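Local coordinates for PixA inclusion body protein (Burkholderia cenocepacia, PDB 4LZK), which is of unknown function, but belongs to the PixA family of bacterial inclusion body proteins and is probably a component of such intracellular deposits, at residues Ser155-Thr160 against Val181-Ala186; Gln109-Phe114 against Ser148-Ala153. One frame throughout, in Å; residues are numbered along the deposited sequence.

Contact 1 (Ser155-Thr160 against Val181-Ala186); sequences SEYLAT and VWQAAA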
loop_
_atom_site.group_PDB
_atom_site.type_symbol
_atom_site.label_atom_id
_atom_site.label_comp_id
_atom_site.label_asym_id
_atom_site.label_seq_id
_atom_site.Cartn_x
_atom_site.Cartn_y
_atom_site.Cartn_z
ATOM N N SER C 155 -0.014 -18.436 -13.691
ATOM C CA SER C 155 -0.513 -17.075 -13.673
ATOM C C SER C 155 -1.525 -16.864 -14.730
ATOM O O SER C 155 -1.289 -17.203 -15.883
ATOM C CB SER C 155 0.665 -16.081 -13.760
ATOM O OG SER C 155 0.084 -14.739 -13.943
ATOM N N GLU C 156 -2.651 -16.241 -14.384
ATOM C CA GLU C 156 -3.734 -15.982 -15.362
ATOM C C GLU C 156 -4.223 -14.520 -15.264
ATOM O O GLU C 156 -4.353 -14.014 -14.180
ATOM C CB GLU C 156 -4.925 -16.919 -15.141
ATOM C CG GLU C 156 -5.980 -16.832 -16.251
ATOM C CD GLU C 156 -7.154 -17.840 -16.122
ATOM O OE1 GLU C 156 -7.188 -18.620 -15.151
ATOM O OE2 GLU C 156 -8.008 -17.831 -17.065
ATOM N N TYR C 157 -4.488 -13.915 -16.393
ATOM C CA TYR C 157 -5.256 -12.695 -16.436
ATOM C C TYR C 157 -6.669 -13.032 -16.933
ATOM O O TYR C 157 -6.795 -13.677 -17.929
ATOM C CB TYR C 157 -4.594 -11.604 -17.293
ATOM C CG TYR C 157 -3.110 -11.343 -16.999
ATOM C CD1 TYR C 157 -2.490 -11.791 -15.811
ATOM C CD2 TYR C 157 -2.307 -10.649 -17.900
ATOM C CE1 TYR C 157 -1.101 -11.619 -15.579
ATOM C CE2 TYR C 157 -0.926 -10.427 -17.642
ATOM C CZ TYR C 157 -0.318 -10.932 -16.510
ATOM O OH TYR C 157 1.051 -10.682 -16.252
ATOM N N LEU C 158 -7.688 -12.549 -16.217
ATOM C CA LEU C 158 -9.098 -12.715 -16.505
ATOM C C LEU C 158 -9.764 -11.424 -16.928
ATOM O O LEU C 158 -9.447 -10.352 -16.367
ATOM C CB LEU C 158 -9.750 -13.159 -15.214
ATOM C CG LEU C 158 -9.047 -14.450 -14.797
ATOM C CD1 LEU C 158 -8.359 -14.398 -13.443
ATOM C CD2 LEU C 158 -9.984 -15.598 -14.959
ATOM N N ALA C 159 -10.639 -11.473 -17.966
ATOM C CA ALA C 159 -11.466 -10.384 -18.294
ATOM C C ALA C 159 -12.845 -10.558 -17.710
ATOM O O ALA C 159 -13.453 -11.609 -17.947
ATOM C CB ALA C 159 -11.555 -10.262 -19.808
ATOM N N THR C 160 -13.364 -9.565 -17.015
ATOM C CA THR C 160 -14.731 -9.630 -16.458
ATOM C C THR C 160 -15.546 -8.530 -17.156
ATOM O O THR C 160 -15.171 -7.337 -17.080
ATOM C CB THR C 160 -14.718 -9.405 -14.971
ATOM O OG1 THR C 160 -13.930 -10.459 -14.314
ATOM C CG2 THR C 160 -16.132 -9.376 -14.441
ATOM N N VAL C 181 -9.592 -6.089 -16.814
ATOM C CA VAL C 181 -8.766 -7.241 -16.687
ATOM C C VAL C 181 -8.135 -7.212 -15.343
ATOM O O VAL C 181 -7.668 -6.145 -14.889
ATOM C CB VAL C 181 -7.696 -7.224 -17.781
ATOM C CG1 VAL C 181 -6.721 -8.348 -17.671
ATOM C CG2 VAL C 181 -8.352 -7.198 -19.146
ATOM N N TRP C 182 -8.083 -8.368 -14.690
ATOM C CA TRP C 182 -7.459 -8.515 -13.414
ATOM C C TRP C 182 -6.540 -9.711 -13.461
ATOM O O TRP C 182 -6.577 -10.475 -14.424
ATOM C CB TRP C 182 -8.519 -8.601 -12.319
ATOM C CG TRP C 182 -9.598 -9.586 -12.441
ATOM C CD1 TRP C 182 -10.701 -9.517 -13.213
ATOM C CD2 TRP C 182 -9.733 -10.802 -11.658
ATOM N NE1 TRP C 182 -11.501 -10.641 -13.036
ATOM C CE2 TRP C 182 -10.957 -11.431 -12.069
ATOM C CE3 TRP C 182 -8.947 -11.417 -10.679
ATOM C CZ2 TRP C 182 -11.378 -12.624 -11.565
ATOM C CZ3 TRP C 182 -9.360 -12.607 -10.158
ATOM C CH2 TRP C 182 -10.583 -13.223 -10.605
ATOM N N GLN C 183 -5.750 -9.912 -12.433
ATOM C CA GLN C 183 -4.663 -10.891 -12.464
ATOM C C GLN C 183 -4.697 -11.783 -11.218
ATOM O O GLN C 183 -5.006 -11.342 -10.096
ATOM C CB GLN C 183 -3.268 -10.174 -12.525
ATOM C CG GLN C 183 -3.193 -9.098 -13.570
ATOM C CD GLN C 183 -1.913 -8.247 -13.509
ATOM O OE1 GLN C 183 -1.455 -7.880 -12.440
ATOM N NE2 GLN C 183 -1.359 -7.933 -14.678
ATOM N N ALA C 184 -4.414 -13.061 -11.434
ATOM C CA ALA C 184 -4.449 -14.027 -10.379
ATOM C C ALA C 184 -3.377 -15.128 -10.687
ATOM O O ALA C 184 -2.899 -15.233 -11.828
ATOM C CB ALA C 184 -5.820 -14.613 -10.292
ATOM N N ALA C 185 -2.962 -15.863 -9.655
ATOM C CA ALA C 185 -1.999 -16.935 -9.725
ATOM C C ALA C 185 -2.352 -17.970 -8.668
ATOM O O ALA C 185 -2.898 -17.675 -7.614
ATOM C CB ALA C 185 -0.588 -16.445 -9.455
ATOM N N ALA C 186 -2.012 -19.208 -8.949
ATOM C CA ALA C 186 -2.225 -20.273 -8.025
ATOM C C ALA C 186 -0.962 -21.070 -7.914
ATOM O O ALA C 186 -0.227 -21.177 -8.904
ATOM C CB ALA C 186 -3.378 -21.181 -8.498
HETATM O O HOH W 1 -1.022 -12.920 -12.003
#
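Leu158 lies over one face of the Trp182 indole: its CD1 sits 3.8 Å from the centroid of the six-membered ring, close to the normal, a CH-pi contact, while CB covers the NE1-CE2 side. The tryptophan takes the crowded position between its own backbone N and carbonyl carbon (chi1 53°), which swings the indole back across the neighbouring strand. Its ring N-H then meets Thr160 at the edge, NE1 to OG1 2.8 Å and nearly in the ring plane, so this buried donor has a partner. The small Ala184 CB touches Leu158 CD1 at the other end of this patch.

Leu158 and Trp182 form a hydrogen-bonded pair of the antiparallel beta hairpin made by strands 154-167 and 172-186, and Glu156 with Ala184 form the next; within each pair two backbone N-H...O=C bonds run between the strands, the straightest from Glu156 N to Ala184 O at 173°. Near the start of strand 154-167 and the end of strand 172-186, a water bonds Ser155 OG at 2.9 Å and donates weakly to Ala184 O. Between the two hydrogen-bonded pairs, the non-hydrogen-bonded pair Tyr157-Gln183 faces the opposite side of the sheet. There the two side chains run side by side, with Gln183 CG 4.0 Å from the phenol centroid and its amide turned 36° from the ring. Their polar ends are satisfied within the chain and across the subunit interface: Gln183 OE1 accepts from Asn71 and also bonds Ser64 of the second subunit, and Tyr157 OH bonds Leu76 O of that subunit.

Contact 2 (Gln109-Phe114 against Ser148-Ala153); sequences QVFAPF and SVAKSA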
loop_
_atom_site.group_PDB
_atom_site.type_symbol
_atom_site.label_atom_id
_atom_site.label_comp_id
_atom_site.label_asym_id
_atom_site.label_seq_id
_atom_site.Cartn_x
_atom_site.Cartn_y
_atom_site.Cartn_z
ATOM N N GLN C 109 -4.598 -21.401 -18.012
ATOM C CA GLN C 109 -6.003 -21.521 -17.512
ATOM C C GLN C 109 -5.909 -21.964 -16.065
ATOM O O GLN C 109 -6.151 -23.105 -15.754
ATOM C CB GLN C 109 -6.842 -22.507 -18.373
ATOM C CG GLN C 109 -8.350 -22.296 -18.278
ATOM C CD GLN C 109 -9.198 -23.416 -18.851
ATOM O OE1 GLN C 109 -8.869 -24.592 -18.665
ATOM N NE2 GLN C 109 -10.351 -23.067 -19.478
ATOM N N VAL C 110 -5.512 -21.068 -15.170
ATOM C CA VAL C 110 -5.481 -21.366 -13.793
ATOM C C VAL C 110 -6.902 -21.688 -13.248
ATOM O O VAL C 110 -7.086 -22.596 -12.548
ATOM C CB VAL C 110 -4.979 -20.128 -13.046
ATOM C CG1 VAL C 110 -5.151 -20.259 -11.548
ATOM C CG2 VAL C 110 -3.511 -19.878 -13.429
ATOM N N PHE C 111 -7.883 -20.944 -13.646
ATOM C CA PHE C 111 -9.236 -21.148 -13.139
ATOM C C PHE C 111 -10.019 -21.928 -14.210
ATOM O O PHE C 111 -9.876 -21.701 -15.438
ATOM C CB PHE C 111 -9.942 -19.833 -12.874
ATOM C CG PHE C 111 -9.410 -19.125 -11.647
ATOM C CD1 PHE C 111 -9.757 -19.536 -10.397
ATOM C CD2 PHE C 111 -8.496 -18.117 -11.790
ATOM C CE1 PHE C 111 -9.218 -18.952 -9.281
ATOM C CE2 PHE C 111 -7.924 -17.517 -10.706
ATOM C CZ PHE C 111 -8.315 -17.917 -9.427
ATOM N N ALA C 112 -10.968 -22.725 -13.713
ATOM C CA ALA C 112 -11.941 -23.365 -14.581
ATOM C C ALA C 112 -12.793 -22.277 -15.147
ATOM O O ALA C 112 -12.734 -21.157 -14.605
ATOM C CB ALA C 112 -12.770 -24.295 -13.812
ATOM N N PRO C 113 -13.470 -22.523 -16.271
ATOM C CA PRO C 113 -14.443 -21.544 -16.760
ATOM C C PRO C 113 -15.508 -21.293 -15.628
ATOM O O PRO C 113 -15.812 -22.200 -14.832
ATOM C CB PRO C 113 -15.099 -22.246 -17.944
ATOM C CG PRO C 113 -14.107 -23.252 -18.386
ATOM C CD PRO C 113 -13.292 -23.651 -17.221
ATOM N N PHE C 114 -16.006 -20.086 -15.543
ATOM C CA PHE C 114 -16.858 -19.674 -14.451
ATOM C C PHE C 114 -18.299 -20.056 -14.653
ATOM O O PHE C 114 -18.771 -20.131 -15.773
ATOM C CB PHE C 114 -16.765 -18.136 -14.242
ATOM C CG PHE C 114 -15.507 -17.714 -13.494
ATOM C CD1 PHE C 114 -14.276 -17.830 -14.089
ATOM C CD2 PHE C 114 -15.591 -17.243 -12.173
ATOM C CE1 PHE C 114 -13.161 -17.492 -13.379
ATOM C CE2 PHE C 114 -14.484 -16.850 -11.496
ATOM C CZ PHE C 114 -13.247 -16.977 -12.115
ATOM N N SER C 148 -15.835 -20.311 -9.627
ATOM C CA SER C 148 -14.883 -21.184 -10.263
ATOM C C SER C 148 -14.012 -21.857 -9.224
ATOM O O SER C 148 -14.260 -21.779 -8.046
ATOM C CB SER C 148 -14.073 -20.364 -11.250
ATOM O OG SER C 148 -13.146 -21.168 -11.975
ATOM N N VAL C 149 -12.944 -22.537 -9.676
ATOM C CA VAL C 149 -12.009 -23.173 -8.782
ATOM C C VAL C 149 -10.641 -23.037 -9.482
ATOM O O VAL C 149 -10.565 -23.032 -10.714
ATOM C CB VAL C 149 -12.385 -24.675 -8.511
ATOM C CG1 VAL C 149 -12.204 -25.552 -9.772
ATOM C CG2 VAL C 149 -11.572 -25.249 -7.354
ATOM N N ALA C 150 -9.593 -22.862 -8.705
ATOM C CA ALA C 150 -8.244 -22.896 -9.257
ATOM C C ALA C 150 -7.885 -24.351 -9.541
ATOM O O ALA C 150 -7.955 -25.166 -8.623
ATOM C CB ALA C 150 -7.237 -22.295 -8.271
ATOM N N LYS C 151 -7.448 -24.671 -10.742
ATOM C CA LYS C 151 -7.168 -26.068 -11.059
ATOM C C LYS C 151 -5.827 -26.295 -11.696
ATOM O O LYS C 151 -5.448 -27.458 -11.879
ATOM C CB LYS C 151 -8.247 -26.733 -11.934
ATOM C CG LYS C 151 -8.726 -25.913 -13.076
ATOM C CD LYS C 151 -7.819 -25.967 -14.242
ATOM C CE LYS C 151 -8.533 -25.485 -15.522
ATOM N NZ LYS C 151 -7.475 -25.560 -16.590
ATOM N N SER C 152 -5.136 -25.229 -12.105
ATOM C CA SER C 152 -3.752 -25.450 -12.571
ATOM C C SER C 152 -2.839 -24.382 -11.989
ATOM O O SER C 152 -3.267 -23.243 -11.769
ATOM C CB SER C 152 -3.679 -25.476 -14.080
ATOM O OG SER C 152 -4.663 -26.354 -14.669
ATOM N N ALA C 153 -1.571 -24.741 -11.715
ATOM C CA ALA C 153 -0.622 -23.776 -11.189
ATOM C C ALA C 153 -0.200 -22.828 -12.272
ATOM O O ALA C 153 -0.182 -23.212 -13.451
ATOM C CB ALA C 153 0.590 -24.473 -10.559
#
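Phe114 lays its ring over Ser148, whose CB stands 3.4 Å from the ring centroid and 6° off the normal, a CH-pi contact almost exactly over the centre. The segments meet where the loop joining strands 96-105 and 115-120, which passes from one mixed sheet of the fold to the other, runs beside the end of strand 142-149 and the turn after it, with a single beta bridge, Phe111 with Ala150. Ala112 N donates to Val149 O at 3.0 Å on one side of the bridge, and Lys151 N donates to Val110 O at 2.8 Å on the other, almost straight at 175°. Val110 O also receives a weak bond from Ser152 N, so one carbonyl takes two successive amides of the turn, an arrangement resembling a classic beta bulge.

Side chains fit around these backbone bonds. Serine suits position 148 because its side chain ends in a single hydroxyl beyond CB, so the methylene can sit close against the ring face while OG donates to the loop. Phe111 CE1 rests 4.0 Å from Ala150 CB, and the rest of this large ring reaches inward to Val82 and Leu158, burying the apolar side of the loop.

On the exposed side, the long flexible chain of Lys151 bends at chi2 (81°) and brings its ammonium to Gln109, gripping both the backbone and the side chain of that residue. NZ lies 2.9 Å from Gln109 O, in the carbonyl plane on a lone pair, and 2.7 Å from OE1, tilted from the amide plane. Ser148 OG donates to Ala112 O at 2.7 Å, from above the carbonyl plane rather than along a lone pair.

From the N terminus, strand 96-105 leads into loop 109-114, and the chain continues through strand 115-120 to strand 142-149, where contact 2 closes a loop of 33 intervening residues. Strand 154-167 follows at once, and contact 1 closes the shorter hairpin loop to strand 172-186. The two closures are in series, neither nesting nor crossing. Contact 1 belongs to the sheet that holds strands 96-105, 154-167 and 172-186; contact 2 borders the other sheet through strand 142-149. They meet where Glu156 OE1 lies 2.9 Å from Phe111 N, a probable hydrogen bond, and where Ala184 and Ala186 pack on Phe111 and Val110, tying loop 109-114 to both sheets.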